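Local coordinates for DNA repair protein RAD7 (Saccharomyces cerevisiae, PDB 5ZB2) that acts in global genome nucleotide excision repair, removing DNA damage from nontranscribed DNA as a component of the GGR complex, and interacts with ELC1, at residues R78-D83 / E104-M109; I150-L155 / L175-S180; Y350-F355 / V376-G381. All coordinates share one frame; numbering follows the deposited sequence.

Contact 1: R78-D83 / E104-M109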
ATOM      1  N   ARG A  78      10.067 -21.388  -4.258  1.00 51.23           N
ATOM      2  CA  ARG A  78       8.794 -22.004  -3.904  1.00 51.15           C
ATOM      3  C   ARG A  78       8.463 -21.638  -2.464  1.00 45.73           C
ATOM      4  O   ARG A  78       9.196 -22.006  -1.542  1.00 47.31           O
ATOM      5  CB  ARG A  78       8.857 -23.522  -4.077  1.00 54.74           C
ATOM      6  CG  ARG A  78       9.243 -23.964  -5.485  1.00 63.26           C
ATOM      7  CD  ARG A  78       9.352 -25.476  -5.589  1.00 75.10           C
ATOM      8  NE  ARG A  78      10.374 -26.016  -4.696  1.00 91.57           N
ATOM      9  CZ  ARG A  78      10.620 -27.313  -4.531  1.00106.89           C
ATOM     10  NH1 ARG A  78       9.916 -28.219  -5.198  1.00120.15           N
ATOM     11  NH2 ARG A  78      11.572 -27.706  -3.695  1.00104.80           N
ATOM     12  N   LEU A  79       7.363 -20.913  -2.278  1.00 42.93           N
ATOM     13  CA  LEU A  79       6.929 -20.458  -0.964  1.00 41.73           C
ATOM     14  C   LEU A  79       5.508 -20.933  -0.702  1.00 40.49           C
ATOM     15  O   LEU A  79       4.638 -20.814  -1.573  1.00 38.35           O
ATOM     16  CB  LEU A  79       7.001 -18.928  -0.860  1.00 40.81           C
ATOM     17  CG  LEU A  79       6.503 -18.323   0.455  1.00 39.46           C
ATOM     18  CD1 LEU A  79       7.350 -18.794   1.632  1.00 40.28           C
ATOM     19  CD2 LEU A  79       6.491 -16.802   0.371  1.00 38.75           C
ATOM     20  N   THR A  80       5.279 -21.458   0.501  1.00 35.55           N
ATOM     21  CA  THR A  80       3.963 -21.891   0.952  1.00 38.10           C
ATOM     22  C   THR A  80       3.643 -21.199   2.269  1.00 36.71           C
ATOM     23  O   THR A  80       4.449 -21.236   3.202  1.00 34.79           O
ATOM     24  CB  THR A  80       3.908 -23.417   1.133  1.00 38.98           C
ATOM     25  OG1 THR A  80       4.107 -24.058  -0.130  1.00 42.80           O
ATOM     26  CG2 THR A  80       2.567 -23.862   1.716  1.00 37.06           C
ATOM     27  N   PHE A  81       2.471 -20.562   2.332  1.00 36.99           N
ATOM     28  CA  PHE A  81       1.933 -19.973   3.558  1.00 36.75           C
ATOM     29  C   PHE A  81       0.655 -20.725   3.903  1.00 36.02           C
ATOM     30  O   PHE A  81      -0.328 -20.656   3.157  1.00 36.24           O
ATOM     31  CB  PHE A  81       1.640 -18.477   3.389  1.00 38.03           C
ATOM     32  CG  PHE A  81       2.855 -17.581   3.458  1.00 38.03           C
ATOM     33  CD1 PHE A  81       4.065 -18.028   3.966  1.00 38.36           C
ATOM     34  CD2 PHE A  81       2.763 -16.263   3.031  1.00 38.56           C
ATOM     35  CE1 PHE A  81       5.161 -17.182   4.033  1.00 40.05           C
ATOM     36  CE2 PHE A  81       3.853 -15.416   3.097  1.00 39.70           C
ATOM     37  CZ  PHE A  81       5.053 -15.876   3.598  1.00 39.97           C
ATOM     38  N   SER A  82       0.661 -21.433   5.037  1.00 37.20           N
ATOM     39  CA  SER A  82      -0.466 -22.288   5.396  1.00 37.67           C
ATOM     40  C   SER A  82      -1.642 -21.514   5.982  1.00 38.38           C
ATOM     41  O   SER A  82      -2.772 -22.015   5.942  1.00 35.66           O
ATOM     42  CB  SER A  82      -0.013 -23.362   6.390  1.00 42.42           C
ATOM     43  OG  SER A  82       0.930 -24.235   5.791  1.00 50.84           O
ATOM     44  N   ASP A  83      -1.416 -20.318   6.523  1.00 35.16           N
ATOM     45  CA  ASP A  83      -2.517 -19.505   7.049  1.00 36.59           C
ATOM     46  C   ASP A  83      -2.138 -18.038   6.870  1.00 34.46           C
ATOM     47  O   ASP A  83      -1.369 -17.500   7.670  1.00 32.01           O
ATOM     48  CB  ASP A  83      -2.798 -19.830   8.510  1.00 37.63           C
ATOM     49  CG  ASP A  83      -3.977 -19.043   9.071  1.00 37.14           C
ATOM     50  OD1 ASP A  83      -4.339 -17.996   8.492  1.00 35.05           O
ATOM     51  OD2 ASP A  83      -4.542 -19.469  10.099  1.00 38.13           O
ATOM     52  N   GLU A 104       6.628 -20.625  -7.675  1.00 39.46           N
ATOM     53  CA  GLU A 104       5.492 -21.338  -7.110  1.00 42.29           C
ATOM     54  C   GLU A 104       5.101 -20.659  -5.812  1.00 39.86           C
ATOM     55  O   GLU A 104       5.956 -20.421  -4.951  1.00 38.94           O
ATOM     56  CB  GLU A 104       5.827 -22.810  -6.859  1.00 43.73           C
ATOM     57  CG  GLU A 104       6.433 -23.507  -8.070  1.00 48.62           C
ATOM     58  CD  GLU A 104       6.588 -25.000  -7.873  1.00 52.87           C
ATOM     59  OE1 GLU A 104       6.309 -25.492  -6.755  1.00 53.34           O
ATOM     60  OE2 GLU A 104       6.986 -25.679  -8.841  1.00 60.03           O
ATOM     61  N   LEU A 105       3.814 -20.348  -5.671  1.00 38.89           N
ATOM     62  CA  LEU A 105       3.313 -19.653  -4.494  1.00 37.49           C
ATOM     63  C   LEU A 105       1.992 -20.273  -4.073  1.00 36.05           C
ATOM     64  O   LEU A 105       1.093 -20.452  -4.900  1.00 33.98           O
ATOM     65  CB  LEU A 105       3.134 -18.155  -4.768  1.00 36.03           C
ATOM     66  CG  LEU A 105       2.656 -17.304  -3.588  1.00 34.71           C
ATOM     67  CD1 LEU A 105       3.684 -17.292  -2.467  1.00 35.36           C
ATOM     68  CD2 LEU A 105       2.365 -15.895  -4.059  1.00 36.08           C
ATOM     69  N   SER A 106       1.883 -20.603  -2.791  1.00 35.68           N
ATOM     70  CA  SER A 106       0.661 -21.149  -2.221  1.00 36.40           C
ATOM     71  C   SER A 106       0.223 -20.250  -1.078  1.00 35.51           C
ATOM     72  O   SER A 106       0.956 -20.092  -0.096  1.00 33.79           O
ATOM     73  CB  SER A 106       0.872 -22.582  -1.735  1.00 35.64           C
ATOM     74  OG  SER A 106      -0.304 -23.076  -1.119  1.00 35.66           O
ATOM     75  N   LEU A 107      -0.970 -19.669  -1.207  1.00 33.59           N
ATOM     76  CA  LEU A 107      -1.544 -18.765  -0.209  1.00 35.78           C
ATOM     77  C   LEU A 107      -2.823 -19.410   0.316  1.00 33.85           C
ATOM     78  O   LEU A 107      -3.873 -19.347  -0.334  1.00 34.53           O
ATOM     79  CB  LEU A 107      -1.819 -17.386  -0.813  1.00 35.32           C
ATOM     80  CG  LEU A 107      -0.623 -16.685  -1.461  1.00 36.43           C
ATOM     81  CD1 LEU A 107      -1.025 -15.353  -2.096  1.00 32.55           C
ATOM     82  CD2 LEU A 107       0.491 -16.472  -0.444  1.00 36.55           C
ATOM     83  N   GLN A 108      -2.736 -20.028   1.487  1.00 34.75           N
ATOM     84  CA  GLN A 108      -3.859 -20.742   2.082  1.00 35.64           C
ATOM     85  C   GLN A 108      -4.517 -19.860   3.138  1.00 33.72           C
ATOM     86  O   GLN A 108      -3.830 -19.269   3.979  1.00 32.20           O
ATOM     87  CB  GLN A 108      -3.394 -22.063   2.698  1.00 36.91           C
ATOM     88  CG  GLN A 108      -2.618 -22.971   1.738  1.00 37.17           C
ATOM     89  CD  GLN A 108      -3.478 -23.508   0.603  1.00 38.54           C
ATOM     90  OE1 GLN A 108      -4.500 -24.156   0.830  1.00 37.11           O
ATOM     91  NE2 GLN A 108      -3.062 -23.240  -0.628  1.00 37.46           N
ATOM     92  N   MET A 109      -5.846 -19.768   3.085  1.00 33.32           N
ATOM     93  CA  MET A 109      -6.605 -18.894   3.978  1.00 34.71           C
ATOM     94  C   MET A 109      -6.223 -17.432   3.741  1.00 35.29           C
ATOM     95  O   MET A 109      -5.837 -16.706   4.660  1.00 34.06           O
ATOM     96  CB  MET A 109      -6.400 -19.293   5.442  1.00 34.78           C
ATOM     97  CG  MET A 109      -6.667 -20.771   5.724  1.00 36.29           C
ATOM     98  SD  MET A 109      -6.449 -21.234   7.457  1.00 40.11           S
ATOM     99  CE  MET A 109      -7.792 -20.324   8.221  1.00 38.78           C
TER
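L79 and F81 of strand 78-81 trade backbone hydrogen bonds with E104, S106 and Q108 of strand 104-108, joining two parallel strands whose directions differ by 3°. L79 and F81 each bond, through N and O, to the two residues flanking their partner across the strand: L79 N gives to E104 O at 3.1 Å and L79 O receives S106 N, while F81 N reaches S106 O at 2.9 Å and F81 O accepts from Q108 N. Between these, L105 CA directs its hydrogen at L79 O (CA to O 3.4 Å).

Apolar packing occupies the face of L79, F81, L105 and L107. With its CG anti to the backbone N (chi1 -178°), L105 brings CD1 to 4.0 Å from L79 CD2, the two leucines running alongside each other. F81 meets L107 CD2 obliquely through CD2, while L79 CG lies over one face of its ring; F71 makes an edge-to-face pair with that ring. L95 packs on L79 and Y92 on L107.

The face of R78, T80, E104 and S106 is polar. Q108, bent at chi2 (-67°), folds its amide back so that NE2 donates to S106 OG at 2.8 Å and also to N132 OD1. The R78 side chain is poorly ordered and lies loosely beside E104, R78 NE being 4.6 Å from E104 OE1. Beyond the strands, M109 SD rests against D83 CG at 3.7 Å; D83 OD1 accepts from S85 N.

Backbone bonds therefore set the register, L79, L105, L107 and F81 form the buried face, toward helices 50-59 and 89-98, and the distant, disordered arginine-glutamate pair probably attracts only weakly.

Contact 2: I150-L155 / L175-S180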
ATOM      1  N   ILE A 150      -3.663 -11.879 -17.891  1.00 41.27           N
ATOM      2  CA  ILE A 150      -2.285 -11.510 -17.583  1.00 42.35           C
ATOM      3  C   ILE A 150      -1.393 -12.741 -17.502  1.00 43.96           C
ATOM      4  O   ILE A 150      -0.207 -12.675 -17.845  1.00 46.50           O
ATOM      5  CB  ILE A 150      -2.237 -10.695 -16.273  1.00 42.93           C
ATOM      6  CG1 ILE A 150      -2.952  -9.356 -16.466  1.00 43.29           C
ATOM      7  CG2 ILE A 150      -0.791 -10.464 -15.825  1.00 44.28           C
ATOM      8  CD1 ILE A 150      -3.140  -8.565 -15.197  1.00 43.80           C
ATOM      9  N   MET A 151      -1.929 -13.868 -17.037  1.00 41.56           N
ATOM     10  CA  MET A 151      -1.153 -15.094 -16.888  1.00 43.96           C
ATOM     11  C   MET A 151      -1.214 -15.987 -18.123  1.00 44.87           C
ATOM     12  O   MET A 151      -0.680 -17.100 -18.092  1.00 46.59           O
ATOM     13  CB  MET A 151      -1.645 -15.883 -15.664  1.00 41.65           C
ATOM     14  CG  MET A 151      -1.451 -15.174 -14.324  1.00 41.52           C
ATOM     15  SD  MET A 151       0.276 -14.806 -13.946  1.00 38.24           S
ATOM     16  CE  MET A 151       0.954 -16.455 -13.779  1.00 41.71           C
ATOM     17  N   LYS A 152      -1.855 -15.532 -19.195  1.00 45.27           N
ATOM     18  CA  LYS A 152      -1.978 -16.314 -20.419  1.00 47.71           C
ATOM     19  C   LYS A 152      -0.630 -16.883 -20.844  1.00 49.02           C
ATOM     20  O   LYS A 152       0.348 -16.146 -21.000  1.00 48.05           O
ATOM     21  CB  LYS A 152      -2.558 -15.426 -21.523  1.00 48.01           C
ATOM     22  CG  LYS A 152      -2.788 -16.124 -22.850  1.00 61.32           C
ATOM     23  CD  LYS A 152      -3.380 -15.165 -23.872  1.00 63.91           C
ATOM     24  CE  LYS A 152      -3.605 -15.846 -25.212  1.00 72.01           C
ATOM     25  NZ  LYS A 152      -4.159 -14.908 -26.229  1.00 75.53           N
ATOM     26  N   GLY A 153      -0.578 -18.203 -21.021  1.00 47.21           N
ATOM     27  CA  GLY A 153       0.626 -18.866 -21.474  1.00 48.15           C
ATOM     28  C   GLY A 153       1.693 -19.068 -20.421  1.00 49.76           C
ATOM     29  O   GLY A 153       2.700 -19.729 -20.708  1.00 48.60           O
ATOM     30  N   ARG A 154       1.515 -18.527 -19.215  1.00 48.78           N
ATOM     31  CA  ARG A 154       2.495 -18.652 -18.143  1.00 48.71           C
ATOM     32  C   ARG A 154       2.066 -19.603 -17.037  1.00 45.57           C
ATOM     33  O   ARG A 154       2.925 -20.181 -16.370  1.00 43.57           O
ATOM     34  CB  ARG A 154       2.770 -17.281 -17.510  1.00 49.97           C
ATOM     35  CG  ARG A 154       3.235 -16.200 -18.477  1.00 57.13           C
ATOM     36  CD  ARG A 154       3.006 -14.811 -17.884  1.00 51.89           C
ATOM     37  NE  ARG A 154       3.520 -14.706 -16.519  1.00 49.56           N
ATOM     38  CZ  ARG A 154       3.202 -13.739 -15.665  1.00 48.69           C
ATOM     39  NH1 ARG A 154       2.361 -12.775 -16.022  1.00 49.00           N
ATOM     40  NH2 ARG A 154       3.724 -13.736 -14.445  1.00 48.55           N
ATOM     41  N   LEU A 155       0.764 -19.770 -16.826  1.00 44.46           N
ATOM     42  CA  LEU A 155       0.242 -20.495 -15.675  1.00 43.26           C
ATOM     43  C   LEU A 155       0.211 -21.988 -15.988  1.00 42.80           C
ATOM     44  O   LEU A 155      -0.582 -22.441 -16.819  1.00 43.05           O
ATOM     45  CB  LEU A 155      -1.148 -19.975 -15.319  1.00 44.54           C
ATOM     46  CG  LEU A 155      -1.733 -20.394 -13.975  1.00 42.89           C
ATOM     47  CD1 LEU A 155      -0.854 -19.927 -12.823  1.00 40.12           C
ATOM     48  CD2 LEU A 155      -3.138 -19.832 -13.842  1.00 41.67           C
ATOM     49  N   LEU A 175      -9.620 -21.693 -18.619  1.00 38.06           N
ATOM     50  CA  LEU A 175      -9.322 -22.688 -19.642  1.00 38.18           C
ATOM     51  C   LEU A 175      -9.009 -22.027 -20.977  1.00 38.67           C
ATOM     52  O   LEU A 175      -8.062 -22.422 -21.662  1.00 37.72           O
ATOM     53  CB  LEU A 175     -10.495 -23.653 -19.780  1.00 37.85           C
ATOM     54  CG  LEU A 175     -10.793 -24.485 -18.533  1.00 37.46           C
ATOM     55  CD1 LEU A 175     -12.048 -25.318 -18.732  1.00 37.10           C
ATOM     56  CD2 LEU A 175      -9.608 -25.368 -18.181  1.00 35.03           C
ATOM     57  N   ILE A 176      -9.791 -21.014 -21.356  1.00 38.95           N
ATOM     58  CA  ILE A 176      -9.540 -20.309 -22.608  1.00 39.41           C
ATOM     59  C   ILE A 176      -8.140 -19.703 -22.611  1.00 40.35           C
ATOM     60  O   ILE A 176      -7.418 -19.795 -23.608  1.00 40.62           O
ATOM     61  CB  ILE A 176     -10.628 -19.244 -22.843  1.00 40.47           C
ATOM     62  CG1 ILE A 176     -11.962 -19.927 -23.156  1.00 40.96           C
ATOM     63  CG2 ILE A 176     -10.232 -18.303 -23.980  1.00 39.45           C
ATOM     64  CD1 ILE A 176     -13.142 -18.978 -23.277  1.00 43.71           C
ATOM     65  N   ASN A 177      -7.730 -19.086 -21.502  1.00 39.07           N
ATOM     66  CA  ASN A 177      -6.460 -18.366 -21.476  1.00 40.93           C
ATOM     67  C   ASN A 177      -5.264 -19.241 -21.117  1.00 41.21           C
ATOM     68  O   ASN A 177      -4.144 -18.941 -21.546  1.00 42.99           O
ATOM     69  CB  ASN A 177      -6.535 -17.195 -20.492  1.00 40.69           C
ATOM     70  CG  ASN A 177      -7.362 -16.043 -21.026  1.00 42.25           C
ATOM     71  OD1 ASN A 177      -6.883 -15.250 -21.834  1.00 44.55           O
ATOM     72  ND2 ASN A 177      -8.610 -15.947 -20.577  1.00 42.13           N
ATOM     73  N   CYS A 178      -5.462 -20.314 -20.346  1.00 37.10           N
ATOM     74  CA  CYS A 178      -4.345 -21.098 -19.837  1.00 39.43           C
ATOM     75  C   CYS A 178      -4.500 -22.600 -20.031  1.00 38.44           C
ATOM     76  O   CYS A 178      -3.616 -23.351 -19.606  1.00 37.06           O
ATOM     77  CB  CYS A 178      -4.139 -20.809 -18.342  1.00 39.82           C
ATOM     78  SG  CYS A 178      -4.090 -19.046 -17.933  1.00 40.48           S
ATOM     79  N   GLY A 179      -5.580 -23.055 -20.660  1.00 37.15           N
ATOM     80  CA  GLY A 179      -5.856 -24.473 -20.798  1.00 40.35           C
ATOM     81  C   GLY A 179      -4.688 -25.312 -21.274  1.00 42.17           C
ATOM     82  O   GLY A 179      -4.264 -26.242 -20.581  1.00 44.13           O
ATOM     83  N   SER A 180      -4.162 -25.006 -22.461  1.00 43.55           N
ATOM     84  CA  SER A 180      -3.085 -25.806 -23.033  1.00 44.60           C
ATOM     85  C   SER A 180      -1.793 -25.721 -22.231  1.00 43.24           C
ATOM     86  O   SER A 180      -0.900 -26.551 -22.439  1.00 45.01           O
ATOM     87  CB  SER A 180      -2.823 -25.370 -24.476  1.00 46.35           C
ATOM     88  OG  SER A 180      -2.424 -24.013 -24.527  1.00 53.43           O
TER
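K152 lays the aliphatic part of its side chain beside the backbone carbonyl of N177, where the turn after helix 141-150 meets the last residues of helix 168-178. Its CG, anti to the backbone N (chi1 -178°), is thereby set 3.4 Å from N177 O, and the extended chain beyond carries the ammonium group past this carbonyl. The lysine and asparagine side chains cross at about a right angle, with K152 CD 4.1 Å from N177 OD1. N177 turns its amide back along its own helix, and ND2 bonds to N173 O.

C178 supplies the buried half of the meeting. Its SG stands anti to the carbonyl carbon (chi1 -49°), a setting that places the sulfur 4.0 Å from L155 CB and 3.9 Å from M151 O. The M151 carbonyl is already engaged within its own turn: R154 N donates to M151 O at 2.8 Å, and L155 N is a second, longer donor. G153, at positive phi, carries the chain round this bend.

On the far side of the turn, R154 folds back so that NH1 donates to I150 O from above the carbonyl plane, and NH1 also bonds to A122 O. M151 SD lies over one face of the guanidinium, toward its rim and 3.4 Å above its plane, while the M151 side chain also touches A122 of helix 115-124.

No hydrogen bond spans the two segments; van der Waals packing joins them. Such packing of the loop after one helix against the C-terminal part of the next is typical of the convex, helical side of a leucine-rich-repeat solenoid.

Contact 3: Y350-F355 / V376-G381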
ATOM      1  N   TYR A 350       2.217 -42.880   8.652  1.00 53.35           N
ATOM      2  CA  TYR A 350       0.917 -42.451   9.151  1.00 51.59           C
ATOM      3  C   TYR A 350      -0.166 -43.388   8.638  1.00 49.71           C
ATOM      4  O   TYR A 350      -0.180 -43.746   7.456  1.00 49.51           O
ATOM      5  CB  TYR A 350       0.601 -41.010   8.721  1.00 52.81           C
ATOM      6  CG  TYR A 350      -0.775 -40.544   9.144  1.00 53.15           C
ATOM      7  CD1 TYR A 350      -0.997 -40.032  10.417  1.00 54.54           C
ATOM      8  CD2 TYR A 350      -1.853 -40.621   8.272  1.00 51.52           C
ATOM      9  CE1 TYR A 350      -2.255 -39.609  10.811  1.00 55.08           C
ATOM     10  CE2 TYR A 350      -3.116 -40.202   8.657  1.00 52.07           C
ATOM     11  CZ  TYR A 350      -3.310 -39.696   9.926  1.00 54.76           C
ATOM     12  OH  TYR A 350      -4.563 -39.277  10.314  1.00 54.98           O
ATOM     13  N   LEU A 351      -1.085 -43.768   9.524  1.00 48.01           N
ATOM     14  CA  LEU A 351      -2.163 -44.687   9.171  1.00 46.79           C
ATOM     15  C   LEU A 351      -3.433 -44.253   9.884  1.00 47.34           C
ATOM     16  O   LEU A 351      -3.477 -44.226  11.118  1.00 47.42           O
ATOM     17  CB  LEU A 351      -1.797 -46.129   9.540  1.00 46.72           C
ATOM     18  CG  LEU A 351      -2.823 -47.216   9.204  1.00 45.03           C
ATOM     19  CD1 LEU A 351      -3.068 -47.312   7.701  1.00 44.95           C
ATOM     20  CD2 LEU A 351      -2.374 -48.558   9.760  1.00 47.52           C
ATOM     21  N   ASP A 352      -4.464 -43.922   9.110  1.00 44.64           N
ATOM     22  CA  ASP A 352      -5.747 -43.474   9.644  1.00 45.25           C
ATOM     23  C   ASP A 352      -6.710 -44.657   9.632  1.00 42.87           C
ATOM     24  O   ASP A 352      -7.160 -45.088   8.565  1.00 40.03           O
ATOM     25  CB  ASP A 352      -6.295 -42.306   8.823  1.00 43.92           C
ATOM     26  CG  ASP A 352      -7.575 -41.721   9.403  1.00 44.99           C
ATOM     27  OD1 ASP A 352      -8.222 -42.379  10.245  1.00 45.33           O
ATOM     28  OD2 ASP A 352      -7.940 -40.598   9.001  1.00 44.79           O
ATOM     29  N   LEU A 353      -7.021 -45.181  10.818  1.00 44.07           N
ATOM     30  CA  LEU A 353      -7.962 -46.286  10.963  1.00 43.43           C
ATOM     31  C   LEU A 353      -9.218 -45.871  11.718  1.00 44.80           C
ATOM     32  O   LEU A 353      -9.897 -46.722  12.303  1.00 45.77           O
ATOM     33  CB  LEU A 353      -7.294 -47.468  11.666  1.00 44.01           C
ATOM     34  CG  LEU A 353      -6.054 -48.040  10.980  1.00 45.05           C
ATOM     35  CD1 LEU A 353      -5.466 -49.164  11.811  1.00 47.83           C
ATOM     36  CD2 LEU A 353      -6.370 -48.529   9.569  1.00 45.16           C
ATOM     37  N   GLY A 354      -9.544 -44.583  11.708  1.00 45.36           N
ATOM     38  CA  GLY A 354     -10.719 -44.097  12.398  1.00 48.01           C
ATOM     39  C   GLY A 354     -11.995 -44.747  11.911  1.00 46.87           C
ATOM     40  O   GLY A 354     -12.262 -44.790  10.705  1.00 44.26           O
ATOM     41  N   PHE A 355     -12.792 -45.253  12.850  1.00 49.52           N
ATOM     42  CA  PHE A 355     -14.071 -45.894  12.548  1.00 50.28           C
ATOM     43  C   PHE A 355     -13.892 -47.179  11.742  1.00 49.44           C
ATOM     44  O   PHE A 355     -14.795 -47.590  11.010  1.00 50.97           O
ATOM     45  CB  PHE A 355     -15.016 -44.937  11.815  1.00 51.03           C
ATOM     46  CG  PHE A 355     -15.422 -43.746  12.631  1.00 52.65           C
ATOM     47  CD1 PHE A 355     -16.448 -43.846  13.559  1.00 54.61           C
ATOM     48  CD2 PHE A 355     -14.783 -42.527  12.472  1.00 51.26           C
ATOM     49  CE1 PHE A 355     -16.827 -42.752  14.317  1.00 52.89           C
ATOM     50  CE2 PHE A 355     -15.159 -41.429  13.225  1.00 53.91           C
ATOM     51  CZ  PHE A 355     -16.182 -41.543  14.149  1.00 54.24           C
ATOM     52  N   VAL A 376       2.266 -42.937  13.845  1.00 60.28           N
ATOM     53  CA  VAL A 376       0.956 -42.475  14.288  1.00 59.53           C
ATOM     54  C   VAL A 376      -0.119 -43.378  13.699  1.00 56.51           C
ATOM     55  O   VAL A 376      -0.091 -43.700  12.506  1.00 53.87           O
ATOM     56  CB  VAL A 376       0.706 -41.005  13.889  1.00 64.22           C
ATOM     57  CG1 VAL A 376      -0.671 -40.542  14.369  1.00 64.57           C
ATOM     58  CG2 VAL A 376       1.801 -40.106  14.449  1.00 62.24           C
ATOM     59  N   ILE A 377      -1.070 -43.776  14.540  1.00 56.33           N
ATOM     60  CA  ILE A 377      -2.232 -44.552  14.123  1.00 55.16           C
ATOM     61  C   ILE A 377      -3.458 -43.918  14.763  1.00 55.56           C
ATOM     62  O   ILE A 377      -3.565 -43.873  15.994  1.00 59.58           O
ATOM     63  CB  ILE A 377      -2.126 -46.034  14.527  1.00 54.81           C
ATOM     64  CG1 ILE A 377      -0.878 -46.679  13.917  1.00 54.98           C
ATOM     65  CG2 ILE A 377      -3.385 -46.794  14.101  1.00 52.62           C
ATOM     66  CD1 ILE A 377      -0.613 -48.082  14.444  1.00 55.24           C
ATOM     67  N   ASP A 378      -4.379 -43.435  13.936  1.00 53.91           N
ATOM     68  CA  ASP A 378      -5.628 -42.871  14.428  1.00 54.38           C
ATOM     69  C   ASP A 378      -6.639 -43.998  14.604  1.00 52.21           C
ATOM     70  O   ASP A 378      -6.995 -44.674  13.633  1.00 49.60           O
ATOM     71  CB  ASP A 378      -6.159 -41.804  13.470  1.00 52.86           C
ATOM     72  CG  ASP A 378      -7.264 -40.964  14.088  1.00 54.61           C
ATOM     73  OD1 ASP A 378      -8.015 -41.483  14.944  1.00 55.65           O
ATOM     74  OD2 ASP A 378      -7.375 -39.776  13.721  1.00 53.70           O
ATOM     75  N   VAL A 379      -7.085 -44.207  15.842  1.00 52.76           N
ATOM     76  CA  VAL A 379      -8.051 -45.247  16.167  1.00 53.53           C
ATOM     77  C   VAL A 379      -9.354 -44.648  16.695  1.00 55.26           C
ATOM     78  O   VAL A 379     -10.114 -45.320  17.387  1.00 54.39           O
ATOM     79  CB  VAL A 379      -7.463 -46.260  17.169  1.00 54.99           C
ATOM     80  CG1 VAL A 379      -6.258 -46.974  16.562  1.00 53.72           C
ATOM     81  CG2 VAL A 379      -7.083 -45.569  18.471  1.00 58.87           C
ATOM     82  N   PHE A 380      -9.619 -43.388  16.369  1.00 55.41           N
ATOM     83  CA  PHE A 380     -10.835 -42.734  16.827  1.00 57.93           C
ATOM     84  C   PHE A 380     -12.052 -43.541  16.401  1.00 56.64           C
ATOM     85  O   PHE A 380     -12.234 -43.826  15.213  1.00 54.90           O
ATOM     86  CB  PHE A 380     -10.909 -41.314  16.271  1.00 59.53           C
ATOM     87  CG  PHE A 380     -12.046 -40.509  16.825  1.00 61.06           C
ATOM     88  CD1 PHE A 380     -13.313 -40.596  16.267  1.00 60.13           C
ATOM     89  CD2 PHE A 380     -11.851 -39.669  17.908  1.00 63.36           C
ATOM     90  CE1 PHE A 380     -14.362 -39.857  16.780  1.00 62.19           C
ATOM     91  CE2 PHE A 380     -12.896 -38.928  18.425  1.00 71.96           C
ATOM     92  CZ  PHE A 380     -14.153 -39.021  17.861  1.00 62.31           C
ATOM     93  N   GLY A 381     -12.881 -43.916  17.374  1.00 57.94           N
ATOM     94  CA  GLY A 381     -14.070 -44.696  17.112  1.00 58.55           C
ATOM     95  C   GLY A 381     -13.894 -46.193  17.249  1.00 63.63           C
ATOM     96  O   GLY A 381     -14.899 -46.916  17.268  1.00 67.48           O
TER
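Two successive turns of the leucine-rich-repeat solenoid meet here, through strands 350-352 and 376-378 and the loops that follow them. The parallel strands are joined by L351 N to V376 O, at 3.1 Å, and by D378 N to L351 O. The pairing runs on into the loops, where L353 N donates to D378 O and F355 N to F380 O, the latter at 2.8 Å.

Each loop is shaped by an aspartate whose OD1 accepts from the backbone N two residues on, an Asx turn: D352 OD1 takes G354 N at 3.0 Å and D378 OD1 takes F380 N at 2.9 Å. The carboxylates lie side by side with planes only 10° apart. Their like charges, 4.4 Å from D352 OD1 to D378 OD2, would probably repel somewhat; a further hydrogen bond from N330 ND2 to D352 OD1 may ease this.

Y350 reaches across with its CG anti to the backbone N (chi1 177°), bringing CD1 to 4.0 Å from V376 CB. Just past the strand, L353 CD1 packs on I377 CG2; L367 backs L351 and L353, and I364 backs I377. Farther along, F355 CZ approaches the edge of the F380 ring, 3.6 Å from F380 CE1, and F380 O lies over one face of the F355 ring.

Short parallel strands, the helix between them and recurring inward leucines are the pattern of a leucine-rich-repeat solenoid.

This chain is the larger, C-terminal part of RAD7, carrying the leucine-rich repeats. Contact 1 comes first: chain leaving strand 78-81 passes through helix 89-98 and returns as strand 104-108, closing one strand-helix-strand turn. Contact 2 closes its loop from the end of helix 141-150 through strand 157-161. Contact 3 repeats the strand-helix-strand closure much later, around helix 361-370. The three are in series, none nesting in or crossing another. Contacts 1 and 3 belong to the strand ladder, with centres about 28 Å apart; contact 2 ties the loop after helix 141-150 to the end of helix 168-178, its centre about 41 Å from that of contact 3, across the chain's centre.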